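Local coordinates for alkane monooxygenase (PDB 3B9O), which belongs to the luciferase-like monooxygenase family of TIM-barrel proteins and holds flavin mononucleotide in its pocket, at residues Thr96-Tyr109 with Arg129-Asp143. Residues are numbered along the deposited sequence; the frame is centred on the assembly and turned at random.
Sequences TKHLAFAVTFSTTY and RIAWNVVTSHLPSAD. With FMN (flavin mononucleotide), chain C.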
# COMPACT_ATOMS: atom_id res chain seq x y z
N THR A 96 -0.78 0.44 19.77
CA THR A 96 -0.88 1.81 19.25
C THR A 96 -2.30 2.41 19.38
O THR A 96 -3.28 1.68 19.46
CB THR A 96 -0.43 1.88 17.74
OG1 THR A 96 -1.25 0.97 16.97
CG2 THR A 96 1.04 1.48 17.56
N LYS A 97 -2.37 3.75 19.43
CA LYS A 97 -3.62 4.46 19.58
C LYS A 97 -4.18 5.03 18.27
O LYS A 97 -5.39 5.09 18.10
CB LYS A 97 -3.45 5.60 20.60
CG LYS A 97 -4.72 6.33 20.92
CD LYS A 97 -4.46 7.43 21.94
CE LYS A 97 -5.72 8.26 22.21
NZ LYS A 97 -5.37 9.35 23.19
N HIS A 98 -3.29 5.50 17.39
CA HIS A 98 -3.66 6.27 16.20
C HIS A 98 -3.10 5.72 14.90
O HIS A 98 -3.72 5.92 13.86
CB HIS A 98 -3.08 7.68 16.32
CG HIS A 98 -3.67 8.46 17.44
ND1 HIS A 98 -4.98 8.87 17.43
CD2 HIS A 98 -3.12 8.93 18.59
CE1 HIS A 98 -5.23 9.54 18.54
NE2 HIS A 98 -4.12 9.61 19.25
N LEU A 99 -1.93 5.08 14.96
CA LEU A 99 -1.32 4.51 13.77
C LEU A 99 -2.33 3.62 13.01
O LEU A 99 -3.01 2.76 13.62
CB LEU A 99 -0.06 3.72 14.13
CG LEU A 99 0.77 3.16 12.94
CD1 LEU A 99 1.57 4.29 12.16
CD2 LEU A 99 1.73 2.08 13.42
N ALA A 100 -2.47 3.86 11.70
CA ALA A 100 -3.37 3.07 10.85
C ALA A 100 -2.57 1.99 10.07
O ALA A 100 -1.34 1.99 10.07
CB ALA A 100 -4.13 3.98 9.87
N PHE A 101 -3.28 1.10 9.37
CA PHE A 101 -2.61 -0.07 8.74
C PHE A 101 -3.25 -0.26 7.38
O PHE A 101 -4.47 -0.43 7.29
CB PHE A 101 -2.80 -1.33 9.61
CG PHE A 101 -2.22 -1.17 10.98
CD1 PHE A 101 -3.02 -0.72 12.04
CD2 PHE A 101 -0.87 -1.35 11.20
CE1 PHE A 101 -2.46 -0.51 13.30
CE2 PHE A 101 -0.31 -1.15 12.46
CZ PHE A 101 -1.10 -0.72 13.48
N ALA A 102 -2.43 -0.18 6.33
CA ALA A 102 -2.95 -0.44 4.99
C ALA A 102 -2.35 -1.78 4.59
O ALA A 102 -1.16 -1.93 4.64
CB ALA A 102 -2.53 0.66 4.02
N VAL A 103 -3.19 -2.73 4.21
CA VAL A 103 -2.81 -4.07 3.85
C VAL A 103 -3.13 -4.31 2.39
O VAL A 103 -4.26 -4.06 1.92
CB VAL A 103 -3.46 -5.19 4.75
CG1 VAL A 103 -2.94 -5.13 6.19
CG2 VAL A 103 -5.02 -5.17 4.73
N THR A 104 -2.11 -4.76 1.68
CA THR A 104 -2.26 -5.16 0.27
C THR A 104 -2.91 -6.53 0.28
O THR A 104 -2.53 -7.41 1.05
CB THR A 104 -0.89 -5.21 -0.48
OG1 THR A 104 -0.34 -3.89 -0.54
CG2 THR A 104 -1.01 -5.80 -1.92
N PHE A 105 -3.92 -6.69 -0.58
CA PHE A 105 -4.63 -7.95 -0.72
C PHE A 105 -5.26 -7.99 -2.13
O PHE A 105 -5.91 -7.04 -2.56
CB PHE A 105 -5.71 -8.13 0.36
CG PHE A 105 -6.63 -9.30 0.08
CD1 PHE A 105 -7.84 -9.10 -0.59
CD2 PHE A 105 -6.26 -10.60 0.43
CE1 PHE A 105 -8.69 -10.18 -0.87
CE2 PHE A 105 -7.10 -11.69 0.17
CZ PHE A 105 -8.33 -11.47 -0.49
N SER A 106 -5.00 -9.08 -2.84
CA SER A 106 -5.42 -9.26 -4.23
C SER A 106 -6.88 -9.68 -4.40
O SER A 106 -7.40 -10.53 -3.66
CB SER A 106 -4.52 -10.35 -4.86
OG SER A 106 -4.86 -10.54 -6.19
N THR A 107 -7.53 -9.09 -5.41
CA THR A 107 -8.88 -9.45 -5.85
C THR A 107 -8.95 -10.75 -6.73
O THR A 107 -10.04 -11.22 -7.08
CB THR A 107 -9.51 -8.28 -6.65
OG1 THR A 107 -8.63 -7.84 -7.69
CG2 THR A 107 -9.80 -7.07 -5.73
N THR A 108 -7.81 -11.32 -7.04
CA THR A 108 -7.74 -12.28 -8.14
C THR A 108 -8.03 -13.72 -7.69
O THR A 108 -8.58 -14.49 -8.49
CB THR A 108 -6.41 -12.13 -8.90
OG1 THR A 108 -6.28 -10.78 -9.34
CG2 THR A 108 -6.35 -13.05 -10.13
N TYR A 109 -7.70 -14.05 -6.43
CA TYR A 109 -7.67 -15.46 -5.98
C TYR A 109 -8.75 -15.85 -4.97
O TYR A 109 -9.48 -16.82 -5.19
CB TYR A 109 -6.24 -15.87 -5.50
CG TYR A 109 -5.18 -15.53 -6.52
CD1 TYR A 109 -5.15 -16.20 -7.76
CD2 TYR A 109 -4.27 -14.50 -6.30
CE1 TYR A 109 -4.22 -15.87 -8.74
CE2 TYR A 109 -3.31 -14.16 -7.27
CZ TYR A 109 -3.31 -14.84 -8.49
OH TYR A 109 -2.39 -14.52 -9.45
N ARG A 129 -9.05 1.82 11.88
CA ARG A 129 -7.67 2.22 11.52
C ARG A 129 -7.14 1.25 10.46
O ARG A 129 -5.96 1.04 10.34
CB ARG A 129 -6.76 2.23 12.75
CG ARG A 129 -7.03 3.39 13.77
CD ARG A 129 -6.02 3.35 14.85
NE ARG A 129 -6.14 2.17 15.71
CZ ARG A 129 -5.12 1.62 16.38
NH1 ARG A 129 -3.87 2.08 16.25
NH2 ARG A 129 -5.35 0.61 17.20
N ILE A 130 -8.05 0.68 9.68
CA ILE A 130 -7.70 -0.25 8.62
C ILE A 130 -7.91 0.34 7.19
O ILE A 130 -8.86 1.11 6.93
CB ILE A 130 -8.44 -1.64 8.78
CG1 ILE A 130 -7.75 -2.76 8.00
CG2 ILE A 130 -9.94 -1.57 8.36
CD1 ILE A 130 -6.34 -3.15 8.52
N ALA A 131 -7.01 -0.04 6.27
CA ALA A 131 -7.08 0.36 4.89
C ALA A 131 -6.72 -0.85 4.05
O ALA A 131 -6.02 -1.76 4.53
CB ALA A 131 -6.10 1.50 4.62
N TRP A 132 -7.25 -0.88 2.84
CA TRP A 132 -7.01 -1.96 1.91
C TRP A 132 -6.41 -1.43 0.62
O TRP A 132 -7.04 -0.64 -0.10
CB TRP A 132 -8.31 -2.76 1.69
CG TRP A 132 -8.25 -3.81 0.61
CD1 TRP A 132 -7.14 -4.49 0.14
CD2 TRP A 132 -9.38 -4.32 -0.14
NE1 TRP A 132 -7.52 -5.37 -0.88
CE2 TRP A 132 -8.88 -5.28 -1.07
CE3 TRP A 132 -10.76 -4.02 -0.14
CZ2 TRP A 132 -9.72 -5.98 -1.99
CZ3 TRP A 132 -11.60 -4.72 -1.03
CH2 TRP A 132 -11.07 -5.70 -1.92
N ASN A 133 -5.20 -1.90 0.34
CA ASN A 133 -4.57 -1.68 -0.97
C ASN A 133 -5.02 -2.74 -1.97
O ASN A 133 -4.59 -3.89 -1.93
CB ASN A 133 -3.05 -1.56 -0.87
CG ASN A 133 -2.39 -1.31 -2.24
OD1 ASN A 133 -2.87 -0.50 -3.04
ND2 ASN A 133 -1.29 -1.99 -2.51
N VAL A 134 -5.94 -2.32 -2.84
CA VAL A 134 -6.58 -3.18 -3.83
C VAL A 134 -5.63 -3.38 -4.99
O VAL A 134 -5.19 -2.43 -5.62
CB VAL A 134 -7.89 -2.58 -4.36
CG1 VAL A 134 -8.54 -3.55 -5.38
CG2 VAL A 134 -8.82 -2.32 -3.22
N VAL A 135 -5.32 -4.64 -5.25
CA VAL A 135 -4.31 -5.03 -6.21
C VAL A 135 -4.90 -6.16 -7.09
O VAL A 135 -5.85 -6.83 -6.68
CB VAL A 135 -3.07 -5.47 -5.37
CG1 VAL A 135 -2.48 -6.76 -5.82
CG2 VAL A 135 -2.09 -4.30 -5.22
N THR A 136 -4.38 -6.32 -8.31
CA THR A 136 -4.72 -7.48 -9.16
C THR A 136 -3.65 -8.58 -9.24
O THR A 136 -3.97 -9.70 -9.60
CB THR A 136 -5.04 -7.09 -10.63
OG1 THR A 136 -4.01 -6.23 -11.11
CG2 THR A 136 -6.38 -6.35 -10.74
N SER A 137 -2.37 -8.31 -8.96
CA SER A 137 -1.38 -9.43 -9.03
C SER A 137 -0.93 -9.79 -10.47
O SER A 137 -1.73 -9.80 -11.41
CB SER A 137 -1.91 -10.72 -8.38
OG SER A 137 -2.22 -10.53 -6.99
N HIS A 138 0.34 -10.11 -10.62
CA HIS A 138 0.91 -10.24 -11.96
C HIS A 138 1.93 -11.35 -11.99
O HIS A 138 2.76 -11.38 -12.91
CB HIS A 138 1.63 -8.93 -12.32
CG HIS A 138 2.45 -8.38 -11.20
ND1 HIS A 138 2.03 -7.33 -10.42
CD2 HIS A 138 3.64 -8.77 -10.70
CE1 HIS A 138 2.95 -7.07 -9.50
NE2 HIS A 138 3.94 -7.94 -9.65
N LEU A 139 1.92 -12.20 -10.96
CA LEU A 139 2.92 -13.26 -10.82
C LEU A 139 2.27 -14.62 -11.08
O LEU A 139 1.45 -15.07 -10.27
CB LEU A 139 3.60 -13.19 -9.45
CG LEU A 139 4.50 -11.98 -9.13
CD1 LEU A 139 4.80 -11.91 -7.64
CD2 LEU A 139 5.79 -11.98 -9.90
N PRO A 140 2.61 -15.27 -12.23
CA PRO A 140 1.94 -16.50 -12.71
C PRO A 140 1.90 -17.71 -11.77
O PRO A 140 0.98 -18.53 -11.91
CB PRO A 140 2.70 -16.85 -14.01
CG PRO A 140 4.01 -16.10 -13.91
CD PRO A 140 3.65 -14.82 -13.17
N SER A 141 2.84 -17.85 -10.83
CA SER A 141 2.81 -19.00 -9.92
C SER A 141 1.62 -18.95 -8.95
O SER A 141 1.14 -20.01 -8.53
CB SER A 141 4.12 -19.17 -9.15
OG SER A 141 4.19 -18.33 -8.01
N ALA A 142 1.13 -17.75 -8.64
CA ALA A 142 -0.10 -17.63 -7.85
C ALA A 142 -1.32 -18.27 -8.60
O ALA A 142 -2.09 -19.05 -8.02
CB ALA A 142 -0.37 -16.17 -7.48
N ASP A 143 -1.47 -18.00 -9.89
CA ASP A 143 -2.59 -18.58 -10.62
C ASP A 143 -2.54 -20.11 -10.68
O ASP A 143 -3.61 -20.76 -10.64
CB ASP A 143 -2.72 -17.97 -12.01
CG ASP A 143 -2.91 -16.49 -11.96
OD1 ASP A 143 -4.02 -16.02 -12.21
OD2 ASP A 143 -1.95 -15.79 -11.59
N1 FMN C . 1.53 -5.54 -6.74
C2 FMN C . 1.43 -6.49 -5.79
O2 FMN C . 1.02 -7.64 -6.14
N3 FMN C . 1.77 -6.18 -4.50
C4 FMN C . 2.19 -4.92 -4.16
O4 FMN C . 2.49 -4.65 -2.98
C4A FMN C . 2.29 -3.92 -5.14
N5 FMN C . 2.69 -2.64 -4.87
C5A FMN C . 2.78 -1.72 -5.88
C6 FMN C . 3.21 -0.40 -5.64
C7 FMN C . 3.28 0.54 -6.69
C7M FMN C . 3.74 1.96 -6.45
C8 FMN C . 2.92 0.17 -7.97
C8M FMN C . 2.99 1.17 -9.11
C9 FMN C . 2.49 -1.14 -8.23
C9A FMN C . 2.42 -2.09 -7.19
N10 FMN C . 2.01 -3.36 -7.44
C10 FMN C . 1.95 -4.27 -6.45
C1' FMN C . 1.63 -3.79 -8.80
C2' FMN C . 0.10 -3.73 -8.95
O2' FMN C . -0.52 -3.33 -7.73
C3' FMN C . -0.58 -5.03 -9.42
O3' FMN C . -0.13 -6.19 -8.69
C4' FMN C . -0.57 -5.20 -10.95
O4' FMN C . -0.06 -6.48 -11.34
C5' FMN C . 0.20 -4.12 -11.72
O5' FMN C . -0.77 -3.13 -12.01
P FMN C . -0.72 -2.20 -13.32
O1P FMN C . -0.28 -3.13 -14.44
O2P FMN C . -2.13 -1.69 -13.42
O3P FMN C . 0.35 -1.15 -13.06
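Trp132 reaches across to the backbone of its neighbour strand at Phe105: with CG anti to the backbone N (chi1 172°), its indole runs alongside that strand, and NE1 gives a nearly straight hydrogen bond in the ring plane to Phe105 O (2.9 Å). Val135 N lies 3.7 Å from that same carbonyl oxygen, so the indole takes up the oxygen where the strand pairing is locally wider, before Thr107 N returns to Val135 O. The Phe105 ring meets Trp132 NE1 at its edge, and Thr107 CG2 packs against both Trp132 CZ2 and Val134 CG1. Tyr164, Ala161 and Leu165 of helix 154-174 pack over Phe105, Thr107 and Trp132.

Ala102, Thr104, Ala131, Asn133 and Val135 point to the other face. Here Asn133 ND2 donates to Thr104 OG1 in the amide plane (2.9 Å, 176°), while the hydroxyl also bonds to Leu56 O; the same rotamer puts Thr104 CG2 on Val135 CG2 (3.8 Å) and near the flavin.

Before the strands, Arg129 bends at chi3 (-67°) and brings NH1 to Thr96 OG1 (2.9 Å), nearly in the guanidinium plane, and weakly to Leu99 O; NE and NH2 bond to Thr126 O and Ala93 O. Where the strands end, Ser106 OG, which closes an ST turn with Thr108 N, pairs with Ser137 OG (2.8 Å). Beyond them, Tyr109 OH donates to Asp143 OD2 (2.5 Å) from above the carboxylate plane, Asp143 OD1 forms a salt bridge with Arg157, and Ser137 N donates to FMN O3' (3.1 Å).

The paired parallel strands, linked through helix 112-125, form a beta-alpha-beta unit of the TIM barrel, whose C-terminal strand ends carry the flavin mononucleotide pocket.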